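Local coordinates for protein Lpg2148(MvcA) (Legionella pneumophila subsp. pneumophila str. Philadelphia 1, PDB 6K11) that probably acts as a deamidase that also removes ubiquitin from the host conjugating enzyme UBE2N, regulating its activity during Legionella infection, at residues Q17-M22 / E348-H353; E29-M34 / N367-A372; F124-E129 / Q323-K328; V134-K139 / S189-L194. All coordinates share one frame; numbering follows the deposited sequence.

Contact 1: Q17-M22 / E348-H353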
loop_
_atom_site.group_PDB
_atom_site.type_symbol
_atom_site.label_atom_id
_atom_site.label_comp_id
_atom_site.label_asym_id
_atom_site.label_seq_id
_atom_site.Cartn_x
_atom_site.Cartn_y
_atom_site.Cartn_z
ATOM N N GLN A 17 19.260 -5.267 6.551
ATOM C CA GLN A 17 19.720 -6.581 6.095
ATOM C C GLN A 17 19.886 -7.551 7.260
ATOM O O GLN A 17 19.546 -8.736 7.146
ATOM C CB GLN A 17 21.055 -6.479 5.348
ATOM C CG GLN A 17 21.014 -5.858 3.972
ATOM C CD GLN A 17 22.402 -5.642 3.413
ATOM O OE1 GLN A 17 23.378 -5.539 4.160
ATOM N NE2 GLN A 17 22.503 -5.574 2.092
ATOM N N SER A 18 20.446 -7.071 8.379
ATOM C CA SER A 18 20.774 -7.954 9.491
ATOM C C SER A 18 19.575 -8.223 10.397
ATOM O O SER A 18 19.429 -9.343 10.890
ATOM C CB SER A 18 21.942 -7.367 10.305
ATOM O OG SER A 18 23.166 -7.492 9.580
ATOM N N TYR A 19 18.694 -7.232 10.627
ATOM C CA TYR A 19 17.788 -7.302 11.768
ATOM C C TYR A 19 16.303 -7.333 11.442
ATOM O O TYR A 19 15.501 -7.500 12.372
ATOM C CB TYR A 19 18.046 -6.125 12.722
ATOM C CG TYR A 19 19.464 -6.088 13.239
ATOM C CD1 TYR A 19 20.007 -7.175 13.916
ATOM C CD2 TYR A 19 20.261 -4.956 13.054
ATOM C CE1 TYR A 19 21.318 -7.142 14.394
ATOM C CE2 TYR A 19 21.563 -4.920 13.514
ATOM C CZ TYR A 19 22.084 -5.996 14.192
ATOM O OH TYR A 19 23.375 -5.914 14.665
ATOM N N GLY A 20 15.908 -7.164 10.173
ATOM C CA GLY A 20 14.519 -7.284 9.755
ATOM C C GLY A 20 13.470 -6.596 10.617
ATOM O O GLY A 20 13.462 -5.364 10.755
ATOM N N VAL A 21 12.575 -7.401 11.201
ATOM C CA VAL A 21 11.440 -6.877 11.953
ATOM C C VAL A 21 11.870 -6.044 13.161
ATOM O O VAL A 21 11.104 -5.188 13.619
ATOM C CB VAL A 21 10.513 -8.044 12.383
ATOM C CG1 VAL A 21 11.215 -8.958 13.391
ATOM C CG2 VAL A 21 9.187 -7.526 12.934
ATOM N N MET A 22 13.077 -6.268 13.689
ATOM C CA MET A 22 13.519 -5.524 14.867
ATOM C C MET A 22 13.659 -4.029 14.579
ATOM O O MET A 22 13.678 -3.226 15.519
ATOM C CB MET A 22 14.862 -6.067 15.387
ATOM C CG MET A 22 14.864 -7.525 15.840
ATOM S SD MET A 22 16.442 -8.135 16.401
ATOM C CE MET A 22 16.463 -7.525 18.139
ATOM N N GLU A 348 21.033 0.304 19.568
ATOM C CA GLU A 348 21.148 0.052 21.005
ATOM C C GLU A 348 19.999 -0.817 21.517
ATOM O O GLU A 348 20.200 -1.701 22.369
ATOM C CB GLU A 348 21.206 1.393 21.760
ATOM C CG GLU A 348 22.447 2.238 21.399
ATOM C CD GLU A 348 22.458 3.644 22.027
ATOM O OE1 GLU A 348 21.797 3.859 23.072
ATOM O OE2 GLU A 348 23.148 4.530 21.473
ATOM N N PHE A 349 18.786 -0.584 21.012
ATOM C CA PHE A 349 17.655 -1.454 21.346
ATOM C C PHE A 349 17.918 -2.890 20.895
ATOM O O PHE A 349 17.682 -3.840 21.649
ATOM C CB PHE A 349 16.383 -0.895 20.698
ATOM C CG PHE A 349 15.237 -1.878 20.593
ATOM C CD1 PHE A 349 14.441 -2.165 21.696
ATOM C CD2 PHE A 349 14.915 -2.462 19.364
ATOM C CE1 PHE A 349 13.374 -3.051 21.589
ATOM C CE2 PHE A 349 13.843 -3.331 19.252
ATOM C CZ PHE A 349 13.075 -3.628 20.362
ATOM N N ILE A 350 18.435 -3.060 19.676
ATOM C CA ILE A 350 18.759 -4.389 19.163
ATOM C C ILE A 350 19.861 -5.036 19.996
ATOM O O ILE A 350 19.786 -6.227 20.332
ATOM C CB ILE A 350 19.159 -4.302 17.674
ATOM C CG1 ILE A 350 17.922 -4.025 16.811
ATOM C CG2 ILE A 350 19.906 -5.572 17.230
ATOM C CD1 ILE A 350 18.230 -3.290 15.482
ATOM N N ASP A 351 20.905 -4.261 20.337
ATOM C CA ASP A 351 22.059 -4.795 21.068
ATOM C C ASP A 351 21.651 -5.401 22.407
ATOM O O ASP A 351 22.341 -6.293 22.915
ATOM C CB ASP A 351 23.106 -3.700 21.348
ATOM C CG ASP A 351 23.859 -3.235 20.105
ATOM O OD1 ASP A 351 23.936 -3.968 19.093
ATOM O OD2 ASP A 351 24.390 -2.092 20.162
ATOM N N THR A 352 20.554 -4.929 23.001
ATOM C CA THR A 352 20.145 -5.466 24.294
ATOM C C THR A 352 19.524 -6.856 24.193
ATOM O O THR A 352 19.354 -7.509 25.227
ATOM C CB THR A 352 19.148 -4.531 25.019
ATOM O OG1 THR A 352 17.871 -4.502 24.351
ATOM C CG2 THR A 352 19.700 -3.106 25.155
ATOM N N HIS A 353 19.180 -7.326 22.983
ATOM C CA HIS A 353 18.568 -8.650 22.863
ATOM C C HIS A 353 19.646 -9.728 22.919
ATOM O O HIS A 353 20.667 -9.616 22.217
ATOM C CB HIS A 353 17.779 -8.761 21.560
ATOM C CG HIS A 353 16.532 -7.930 21.546
ATOM N ND1 HIS A 353 16.553 -6.556 21.421
ATOM C CD2 HIS A 353 15.226 -8.278 21.653
ATOM C CE1 HIS A 353 15.313 -6.095 21.456
ATOM N NE2 HIS A 353 14.490 -7.118 21.592
#
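Ile350, in the last turn of helix 336-351, and His353, just beyond it, receive the side chains of Tyr19 and Met22, and almost all the contact is carbon against carbon or ring. The branched Ile350 sets CG2 over one face of the Tyr19 ring and CD1 at the rim on the same side. CG2 lies 3.6 Å from the ring centroid and only 16° off its normal, a CH-pi contact, while CD1 comes to CD2 of the ring (3.6 Å). The first torsion of Ile350 (chi1 -73°) makes this possible, setting CG2 opposite the backbone N. Ser18 CB covers the other face of the tyrosine.

Met22 runs straight through chi2 and bends at the sulfur (chi3 82°), which lays CE over the His353 ring, 3.5 Å from its centroid. A flexible, unbranched thioether can bend in this way to lay a methyl on a ring; on the way its CB rests 3.9 Å from Ile350 CG1. The imidazole is held in position for the methyl, since His353 ND1 donates to Phe349 O at 3.0 Å. That carbonyl also takes Thr352 OG1, from the opposite face of its plane. The Phe349 ring turns an edge to Met22 O, with CE2 3.7 Å away.

Tyr19 OH is hydrogen-bonded to Gln347, one turn back along the partner helix. At Gly20 the chain leaves helix 4-19 with positive phi, a shape glycine adopts readily, and a 3-10 turn carries Met22 inward. The arrangement is typical of two helix C-termini packed together, their exit turns supplying apolar and aromatic side chains to a shared core.

Contact 2: E29-M34 / N367-A372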
loop_
_atom_site.group_PDB
_atom_site.type_symbol
_atom_site.label_atom_id
_atom_site.label_comp_id
_atom_site.label_asym_id
_atom_site.label_seq_id
_atom_site.Cartn_x
_atom_site.Cartn_y
_atom_site.Cartn_z
ATOM N N GLU A 29 7.481 -7.741 23.801
ATOM C CA GLU A 29 6.291 -7.984 24.614
ATOM C C GLU A 29 5.134 -7.107 24.165
ATOM O O GLU A 29 3.977 -7.545 24.167
ATOM C CB GLU A 29 6.587 -7.778 26.101
ATOM C CG GLU A 29 5.438 -8.264 27.009
ATOM C CD GLU A 29 5.722 -8.092 28.511
ATOM O OE1 GLU A 29 5.660 -6.956 29.006
ATOM O OE2 GLU A 29 6.010 -9.099 29.197
ATOM N N VAL A 30 5.425 -5.867 23.764
ATOM C CA VAL A 30 4.378 -4.954 23.305
ATOM C C VAL A 30 3.774 -5.457 21.994
ATOM O O VAL A 30 2.546 -5.482 21.816
ATOM C CB VAL A 30 4.957 -3.530 23.156
ATOM C CG1 VAL A 30 3.935 -2.574 22.550
ATOM C CG2 VAL A 30 5.445 -3.016 24.513
ATOM N N LEU A 31 4.636 -5.857 21.057
ATOM C CA LEU A 31 4.169 -6.431 19.795
ATOM C C LEU A 31 3.301 -7.661 20.039
ATOM O O LEU A 31 2.223 -7.812 19.438
ATOM C CB LEU A 31 5.369 -6.789 18.918
ATOM C CG LEU A 31 4.996 -7.536 17.634
ATOM C CD1 LEU A 31 4.166 -6.609 16.762
ATOM C CD2 LEU A 31 6.237 -8.014 16.868
ATOM N N GLY A 32 3.769 -8.562 20.907
ATOM C CA GLY A 32 3.010 -9.770 21.192
ATOM C C GLY A 32 1.657 -9.482 21.816
ATOM O O GLY A 32 0.651 -10.092 21.446
ATOM N N GLN A 33 1.609 -8.554 22.779
ATOM C CA GLN A 33 0.314 -8.185 23.353
ATOM C C GLN A 33 -0.604 -7.561 22.306
ATOM O O GLN A 33 -1.814 -7.821 22.295
ATOM C CB GLN A 33 0.511 -7.227 24.541
ATOM C CG GLN A 33 1.152 -7.919 25.737
ATOM C CD GLN A 33 0.831 -7.223 27.070
ATOM O OE1 GLN A 33 0.376 -6.081 27.097
ATOM N NE2 GLN A 33 1.071 -7.920 28.172
ATOM N N MET A 34 -0.063 -6.726 21.415
ATOM C CA MET A 34 -0.951 -6.103 20.435
ATOM C C MET A 34 -1.444 -7.123 19.405
ATOM O O MET A 34 -2.579 -7.006 18.919
ATOM C CB MET A 34 -0.260 -4.915 19.757
ATOM C CG MET A 34 -0.018 -3.680 20.685
ATOM S SD MET A 34 -1.430 -3.166 21.752
ATOM C CE MET A 34 -2.595 -2.538 20.552
ATOM N N ASN A 367 10.624 -15.138 19.523
ATOM C CA ASN A 367 10.190 -16.054 20.577
ATOM C C ASN A 367 9.532 -15.291 21.726
ATOM O O ASN A 367 8.542 -15.759 22.304
ATOM C CB ASN A 367 11.373 -16.891 21.079
ATOM C CG ASN A 367 11.901 -17.865 20.007
ATOM O OD1 ASN A 367 11.272 -18.061 18.975
ATOM N ND2 ASN A 367 13.057 -18.456 20.254
ATOM N N ARG A 368 10.042 -14.097 22.046
ATOM C CA ARG A 368 9.446 -13.308 23.118
ATOM C C ARG A 368 8.107 -12.716 22.700
ATOM O O ARG A 368 7.208 -12.596 23.533
ATOM C CB ARG A 368 10.411 -12.201 23.574
ATOM C CG ARG A 368 11.667 -12.740 24.261
ATOM C CD ARG A 368 12.831 -11.739 24.243
ATOM N NE ARG A 368 12.496 -10.462 24.869
ATOM C CZ ARG A 368 13.376 -9.483 25.059
ATOM N NH1 ARG A 368 14.639 -9.645 24.670
ATOM N NH2 ARG A 368 12.998 -8.346 25.628
ATOM N N ALA A 369 7.936 -12.361 21.419
ATOM C CA ALA A 369 6.634 -11.874 20.961
ATOM C C ALA A 369 5.590 -12.984 20.996
ATOM O O ALA A 369 4.428 -12.748 21.352
ATOM C CB ALA A 369 6.746 -11.291 19.545
ATOM N N LYS A 370 5.985 -14.204 20.629
ATOM C CA LYS A 370 5.048 -15.332 20.672
ATOM C C LYS A 370 4.624 -15.645 22.106
ATOM O O LYS A 370 3.438 -15.857 22.385
ATOM C CB LYS A 370 5.690 -16.558 20.017
ATOM C CG LYS A 370 4.808 -17.831 20.038
ATOM C CD LYS A 370 5.423 -18.923 19.148
ATOM C CE LYS A 370 4.408 -20.016 18.804
ATOM N NZ LYS A 370 4.962 -21.045 17.861
ATOM N N LEU A 371 5.584 -15.696 23.026
ATOM C CA LEU A 371 5.253 -15.915 24.428
ATOM C C LEU A 371 4.304 -14.838 24.946
ATOM O O LEU A 371 3.300 -15.140 25.605
ATOM C CB LEU A 371 6.535 -15.955 25.251
ATOM C CG LEU A 371 6.271 -16.064 26.748
ATOM C CD1 LEU A 371 5.695 -17.450 27.060
ATOM C CD2 LEU A 371 7.529 -15.786 27.549
ATOM N N ALA A 372 4.604 -13.569 24.658
ATOM C CA ALA A 372 3.745 -12.481 25.124
ATOM C C ALA A 372 2.346 -12.590 24.528
ATOM O O ALA A 372 1.337 -12.376 25.223
ATOM C CB ALA A 372 4.372 -11.130 24.780
HETATM O O HOH W 1 9.796 -7.019 25.646
HETATM O O HOH W 2 1.708 -10.757 27.726
#
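Glu29 and Ala372 meet through carbon, CG to CB at 3.8 Å, and the flat groups of this contact keep to its margin: no face of the Glu29 carboxylate, the Gln33 amide or the Arg368 guanidinium is stacked on the opposite segment. Water serves two of them instead. Gln33 NE2 donates to a water that in turn donates to Ala372 O, and a second water accepts from Glu29 N and, weakly, from Arg368 NH2. The guanidinium has a firmer partner in Asn364, through NH1.

Between these polar margins the two backbones come very close. Gly32 CA lies 3.3 Å from Ala369 O, a CA-H...O contact, and 4.1 Å from Ala372 CB. Glycine, having no side chain, lets its CA come up to the Ala369 carbonyl and the Ala372 methyl. The alanines suit their places for a similar reason, being small. Ala372 directs its single methyl at the backbone of the first helix, 3.7 Å from Glu29 O, and Ala369 offers its own to Leu31 CD2 at 4.3 Å. Glu29 holds CG opposite its backbone N (chi1 -170°), which lays the aliphatic part of the chain beside Ala372 and carries the carboxylate on to the exposed margin.

Leu31 also packs on Tyr365 and on Met64 of helix 49-64, so a third helix adjoins the pair. Segment axes only 7.1 Å apart, crossing at -42°, with glycine facing alanine and a CA-H...O contact between them, are characteristic of close helix-helix packing through small residues.

Contact 3: F124-E129 / Q323-K328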
loop_
_atom_site.group_PDB
_atom_site.type_symbol
_atom_site.label_atom_id
_atom_site.label_comp_id
_atom_site.label_asym_id
_atom_site.label_seq_id
_atom_site.Cartn_x
_atom_site.Cartn_y
_atom_site.Cartn_z
ATOM N N PHE A 124 6.726 8.175 -2.428
ATOM C CA PHE A 124 5.856 8.001 -3.584
ATOM C C PHE A 124 4.654 7.150 -3.220
ATOM O O PHE A 124 4.751 6.229 -2.406
ATOM C CB PHE A 124 6.556 7.309 -4.751
ATOM C CG PHE A 124 7.653 8.105 -5.369
ATOM C CD1 PHE A 124 8.941 8.039 -4.861
ATOM C CD2 PHE A 124 7.406 8.902 -6.477
ATOM C CE1 PHE A 124 9.970 8.772 -5.441
ATOM C CE2 PHE A 124 8.424 9.632 -7.063
ATOM C CZ PHE A 124 9.712 9.562 -6.541
ATOM N N GLU A 125 3.534 7.433 -3.883
ATOM C CA GLU A 125 2.336 6.607 -3.795
ATOM C C GLU A 125 1.832 6.336 -5.207
ATOM O O GLU A 125 1.721 7.259 -6.017
ATOM C CB GLU A 125 1.258 7.294 -2.949
ATOM C CG GLU A 125 0.017 6.441 -2.716
ATOM C CD GLU A 125 0.198 5.410 -1.607
ATOM O OE1 GLU A 125 1.126 5.571 -0.769
ATOM O OE2 GLU A 125 -0.602 4.436 -1.574
ATOM N N ILE A 126 1.572 5.071 -5.513
ATOM C CA ILE A 126 1.004 4.675 -6.796
ATOM C C ILE A 126 -0.434 4.261 -6.545
ATOM O O ILE A 126 -0.689 3.387 -5.711
ATOM C CB ILE A 126 1.782 3.520 -7.450
ATOM C CG1 ILE A 126 3.294 3.759 -7.396
ATOM C CG2 ILE A 126 1.290 3.275 -8.884
ATOM C CD1 ILE A 126 3.788 4.741 -8.393
ATOM N N ASP A 127 -1.363 4.882 -7.267
ATOM C CA ASP A 127 -2.782 4.559 -7.196
ATOM C C ASP A 127 -3.218 3.879 -8.484
ATOM O O ASP A 127 -2.694 4.172 -9.562
ATOM C CB ASP A 127 -3.641 5.817 -7.004
ATOM C CG ASP A 127 -3.392 6.501 -5.682
ATOM O OD1 ASP A 127 -3.047 5.790 -4.716
ATOM O OD2 ASP A 127 -3.540 7.742 -5.615
ATOM N N ARG A 128 -4.193 2.985 -8.370
ATOM C CA ARG A 128 -4.837 2.425 -9.548
ATOM C C ARG A 128 -6.288 2.883 -9.592
ATOM O O ARG A 128 -6.916 3.100 -8.554
ATOM C CB ARG A 128 -4.773 0.901 -9.546
ATOM C CG ARG A 128 -5.472 0.265 -8.380
ATOM C CD ARG A 128 -5.208 -1.221 -8.384
ATOM N NE ARG A 128 -6.244 -1.954 -7.674
ATOM C CZ ARG A 128 -6.197 -2.235 -6.381
ATOM N NH1 ARG A 128 -5.149 -1.844 -5.649
ATOM N NH2 ARG A 128 -7.188 -2.916 -5.827
ATOM N N GLU A 129 -6.810 3.035 -10.806
ATOM C CA GLU A 129 -8.182 3.491 -11.005
ATOM C C GLU A 129 -9.097 2.279 -11.080
ATOM O O GLU A 129 -8.956 1.437 -11.976
ATOM C CB GLU A 129 -8.293 4.345 -12.265
ATOM C CG GLU A 129 -9.563 5.177 -12.326
ATOM C CD GLU A 129 -9.729 5.865 -13.664
ATOM O OE1 GLU A 129 -9.269 5.290 -14.675
ATOM O OE2 GLU A 129 -10.314 6.970 -13.712
ATOM N N GLN A 323 -5.214 -1.794 -15.213
ATOM C CA GLN A 323 -5.934 -0.569 -14.907
ATOM C C GLN A 323 -5.004 0.637 -14.939
ATOM O O GLN A 323 -3.809 0.516 -14.640
ATOM C CB GLN A 323 -6.598 -0.644 -13.525
ATOM C CG GLN A 323 -7.534 -1.837 -13.336
ATOM C CD GLN A 323 -8.053 -1.908 -11.910
ATOM O OE1 GLN A 323 -7.281 -1.818 -10.951
ATOM N NE2 GLN A 323 -9.368 -2.054 -11.762
ATOM N N PRO A 324 -5.529 1.814 -15.286
ATOM C CA PRO A 324 -4.713 3.032 -15.235
ATOM C C PRO A 324 -4.085 3.221 -13.865
ATOM O O PRO A 324 -4.687 2.900 -12.836
ATOM C CB PRO A 324 -5.726 4.149 -15.534
ATOM C CG PRO A 324 -6.814 3.474 -16.318
ATOM C CD PRO A 324 -6.900 2.079 -15.770
ATOM N N LEU A 325 -2.861 3.747 -13.865
ATOM C CA LEU A 325 -2.129 4.074 -12.653
ATOM C C LEU A 325 -1.740 5.542 -12.692
ATOM O O LEU A 325 -1.620 6.145 -13.764
ATOM C CB LEU A 325 -0.854 3.219 -12.503
ATOM C CG LEU A 325 -0.983 1.697 -12.574
ATOM C CD1 LEU A 325 0.412 1.042 -12.636
ATOM C CD2 LEU A 325 -1.774 1.180 -11.390
ATOM N N ARG A 326 -1.524 6.109 -11.508
ATOM C CA ARG A 326 -1.009 7.461 -11.384
ATOM C C ARG A 326 0.020 7.490 -10.268
ATOM O O ARG A 326 -0.056 6.713 -9.313
ATOM C CB ARG A 326 -2.118 8.484 -11.104
ATOM C CG ARG A 326 -2.795 8.315 -9.781
ATOM C CD ARG A 326 -3.677 9.515 -9.489
ATOM N NE ARG A 326 -4.271 9.424 -8.164
ATOM C CZ ARG A 326 -5.407 10.014 -7.813
ATOM N NH1 ARG A 326 -6.073 10.754 -8.692
ATOM N NH2 ARG A 326 -5.866 9.867 -6.581
ATOM N N VAL A 327 0.977 8.401 -10.401
ATOM C CA VAL A 327 2.105 8.523 -9.486
ATOM C C VAL A 327 2.022 9.888 -8.820
ATOM O O VAL A 327 1.877 10.906 -9.506
ATOM C CB VAL A 327 3.449 8.363 -10.220
ATOM C CG1 VAL A 327 4.604 8.338 -9.229
ATOM C CG2 VAL A 327 3.447 7.111 -11.106
ATOM N N LYS A 328 2.119 9.908 -7.492
ATOM C CA LYS A 328 2.181 11.146 -6.730
ATOM C C LYS A 328 3.330 11.040 -5.741
ATOM O O LYS A 328 3.756 9.941 -5.376
ATOM C CB LYS A 328 0.860 11.453 -5.997
ATOM C CG LYS A 328 0.288 10.303 -5.204
ATOM C CD LYS A 328 -1.200 10.512 -4.823
ATOM C CE LYS A 328 -1.590 9.530 -3.715
ATOM N NZ LYS A 328 -3.043 9.329 -3.511
#
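Asp127 OD2 is the centre of a salt-bridge network, taking three N-H donors from the neighbouring strand. Lys328 NZ comes to its syn lone pair at 2.7 Å. Arg326 approaches side-on, NE at 3.1 Å on the anti lone pair and NH2 at 3.3 Å on the same anti side but out of the carboxylate plane. The guanidinium thus presents its edge, its plane turned 58° from the carboxylate. Both basic chains leave the backbone with CG between N and the carbonyl carbon (chi1 66° in Arg326), then extend to reach the acid; two cations beside it would probably favour its ionised form.

Antiparallel pairing sets these positions. Asp127 and Arg326 form a hydrogen-bonded pair, N to O at 3.0 Å in both directions, as do Glu125 and Lys328, while Glu129 N bonds to Pro324 O. On the other face, beta-branched Ile126 and Val327 touch, CD1 to CG2, and Leu325 CD2 rests on Arg128 CB.

Strand 120-129 continues the sheet to strand 228-238, whose Trp228 makes a cation-pi contact with Arg326. Leu325 packs against Leu288 of helix 278-288 and Arg297 and Tyr301 of helix 294-305. Strand 97-98 lies on the other side of strand 325-333, where Val327 bonds through its backbone to Leu99.

Contact 4: V134-K139 / S189-L194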
loop_
_atom_site.group_PDB
_atom_site.type_symbol
_atom_site.label_atom_id
_atom_site.label_comp_id
_atom_site.label_asym_id
_atom_site.label_seq_id
_atom_site.Cartn_x
_atom_site.Cartn_y
_atom_site.Cartn_z
ATOM N N VAL A 134 -20.082 -3.613 -11.681
ATOM C CA VAL A 134 -21.344 -4.343 -11.694
ATOM C C VAL A 134 -22.429 -3.558 -10.969
ATOM O O VAL A 134 -22.172 -2.741 -10.076
ATOM C CB VAL A 134 -21.245 -5.773 -11.103
ATOM C CG1 VAL A 134 -20.212 -6.641 -11.866
ATOM C CG2 VAL A 134 -20.966 -5.744 -9.623
ATOM N N LEU A 135 -23.663 -3.831 -11.381
ATOM C CA LEU A 135 -24.879 -3.389 -10.722
ATOM C C LEU A 135 -25.504 -4.601 -10.044
ATOM O O LEU A 135 -25.529 -5.694 -10.624
ATOM C CB LEU A 135 -25.852 -2.782 -11.746
ATOM C CG LEU A 135 -27.328 -2.731 -11.372
ATOM C CD1 LEU A 135 -27.544 -1.718 -10.252
ATOM C CD2 LEU A 135 -28.180 -2.391 -12.588
ATOM N N VAL A 136 -25.978 -4.427 -8.814
ATOM C CA VAL A 136 -26.628 -5.505 -8.068
ATOM C C VAL A 136 -28.050 -5.076 -7.748
ATOM O O VAL A 136 -28.262 -4.062 -7.071
ATOM C CB VAL A 136 -25.879 -5.863 -6.774
ATOM C CG1 VAL A 136 -26.658 -6.916 -5.986
ATOM C CG2 VAL A 136 -24.437 -6.334 -7.071
ATOM N N LYS A 137 -29.019 -5.859 -8.210
ATOM C CA LYS A 137 -30.416 -5.657 -7.860
ATOM C C LYS A 137 -30.727 -6.478 -6.613
ATOM O O LYS A 137 -30.493 -7.691 -6.591
ATOM C CB LYS A 137 -31.319 -6.068 -9.020
ATOM C CG LYS A 137 -32.763 -5.803 -8.791
ATOM C CD LYS A 137 -33.553 -6.196 -10.025
ATOM C CE LYS A 137 -34.937 -6.679 -9.651
ATOM N NZ LYS A 137 -35.720 -7.020 -10.871
ATOM N N THR A 138 -31.234 -5.820 -5.576
ATOM C CA THR A 138 -31.524 -6.501 -4.323
ATOM C C THR A 138 -32.751 -5.896 -3.658
ATOM O O THR A 138 -32.946 -4.676 -3.667
ATOM C CB THR A 138 -30.337 -6.443 -3.351
ATOM O OG1 THR A 138 -30.740 -6.966 -2.075
ATOM C CG2 THR A 138 -29.837 -5.008 -3.191
ATOM N N LYS A 139 -33.577 -6.765 -3.085
ATOM C CA LYS A 139 -34.697 -6.310 -2.281
ATOM C C LYS A 139 -34.189 -5.562 -1.056
ATOM O O LYS A 139 -33.114 -5.851 -0.522
ATOM C CB LYS A 139 -35.559 -7.498 -1.850
ATOM C CG LYS A 139 -36.397 -8.101 -2.981
ATOM C CD LYS A 139 -37.489 -9.024 -2.439
ATOM C CE LYS A 139 -38.438 -9.497 -3.546
ATOM N NZ LYS A 139 -38.931 -8.388 -4.424
ATOM N N SER A 189 -31.171 -11.731 -12.986
ATOM C CA SER A 189 -29.810 -12.232 -12.870
ATOM C C SER A 189 -29.164 -11.708 -11.588
ATOM O O SER A 189 -29.632 -10.745 -10.966
ATOM C CB SER A 189 -28.978 -11.840 -14.092
ATOM O OG SER A 189 -29.623 -12.247 -15.290
ATOM N N ALA A 190 -28.083 -12.377 -11.178
ATOM C CA ALA A 190 -27.448 -12.036 -9.909
ATOM C C ALA A 190 -26.819 -10.648 -9.957
ATOM O O ALA A 190 -26.954 -9.864 -9.013
ATOM C CB ALA A 190 -26.395 -13.087 -9.551
ATOM N N GLU A 191 -26.116 -10.341 -11.041
ATOM C CA GLU A 191 -25.443 -9.068 -11.224
ATOM C C GLU A 191 -25.518 -8.692 -12.693
ATOM O O GLU A 191 -25.723 -9.543 -13.562
ATOM C CB GLU A 191 -23.977 -9.127 -10.793
ATOM C CG GLU A 191 -23.745 -9.727 -9.422
ATOM C CD GLU A 191 -22.337 -9.478 -8.918
ATOM O OE1 GLU A 191 -22.203 -9.082 -7.740
ATOM O OE2 GLU A 191 -21.376 -9.676 -9.702
ATOM N N TYR A 192 -25.326 -7.407 -12.967
ATOM C CA TYR A 192 -25.318 -6.897 -14.328
ATOM C C TYR A 192 -24.089 -6.031 -14.539
ATOM O O TYR A 192 -23.709 -5.247 -13.662
ATOM C CB TYR A 192 -26.592 -6.103 -14.628
ATOM C CG TYR A 192 -27.845 -6.953 -14.576
ATOM C CD1 TYR A 192 -28.481 -7.219 -13.367
ATOM C CD2 TYR A 192 -28.379 -7.511 -15.739
ATOM C CE1 TYR A 192 -29.630 -8.009 -13.313
ATOM C CE2 TYR A 192 -29.527 -8.298 -15.694
ATOM C CZ TYR A 192 -30.140 -8.542 -14.479
ATOM O OH TYR A 192 -31.271 -9.324 -14.434
ATOM N N SER A 193 -23.467 -6.186 -15.702
ATOM C CA SER A 193 -22.273 -5.414 -16.014
ATOM C C SER A 193 -22.631 -3.966 -16.323
ATOM O O SER A 193 -23.657 -3.682 -16.948
ATOM C CB SER A 193 -21.538 -6.032 -17.207
ATOM O OG SER A 193 -20.333 -5.326 -17.479
ATOM N N LEU A 194 -21.779 -3.046 -15.875
ATOM C CA LEU A 194 -21.904 -1.636 -16.207
ATOM C C LEU A 194 -21.047 -1.245 -17.404
ATOM O O LEU A 194 -21.013 -0.061 -17.765
ATOM C CB LEU A 194 -21.513 -0.769 -14.996
ATOM C CG LEU A 194 -22.183 -1.007 -13.642
ATOM C CD1 LEU A 194 -21.464 -0.200 -12.557
ATOM C CD2 LEU A 194 -23.653 -0.616 -13.693
HETATM O O HOH W 3 -28.549 -8.188 -9.710
#
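Tyr192 and Leu135 join two strands of the mixed sheet in the MvcA insertion domain, where the short strand 192-193 lies at the border, antiparallel to strand 134-137. The approach to it begins at Ser189, whose N donates to Tyr192 OH (2.8 Å), pinning the far end of the tyrosine ring to its own loop. A water accepts from Lys137 N, near Ser189 O. The Lys137 side chain serves the same region: its NZ donates to the carbonyls of Phe183, in helix 176-185, and of Ile186 and Gly187 just after it.

Ala190 points its methyl away from the first strand, and the chain passes on to Glu191. This glutamate, extended beyond CG, runs alongside Val136 and crosses Val134, with OE1 3.6 Å from Val136 CG2. The acid end lies against two valines, and its OE1 is paired in a salt bridge with Lys152 of strand 152-155, which probably offsets the apolar surroundings.

Tyr192 then makes the hydrogen-bonded pair with Leu135: its N donates to Leu135 O at 2.9 Å and its O accepts from Leu135 N at 2.7 Å, a nearly straight bond of 172°. Both side chains leave on the same face, toward helix 206-220, where an aromatic and a leucine suit a buried interface. Ser193, opposite Val134 in a non-hydrogen-bonded pair, shares the face of Val134 and is itself exposed; its OG is tied to Cys195 N. Leu194 closes the segment. With CG opposite the carbonyl carbon (chi1 -53°), it turns back over the first strand, bringing CD2 to Leu135 CB and CD1 within 3.6 Å of Val134 O.

In the fold
Contacts 1 and 2 form one helical region: helices 4-19 and 28-39 follow each other near the start of the chain, helices 336-351 and 358-381 near its end. Their centres are about 15 Å apart and they touch through His353 and Arg368, so helices from the first and last parts of the chain are packed together. Contact 3 lies within that long loop, in the five-stranded antiparallel sheet; its strand 325-333 leads into helix 336-351, although the centres of contacts 1 and 3 are about 34 Å apart. Contact 4 is nested deeper, in the insertion domain; its strand 134-137 is the next strand in the chain after strand 120-129. Its centre is about 52 Å from that of contact 1, consistent with a projecting domain.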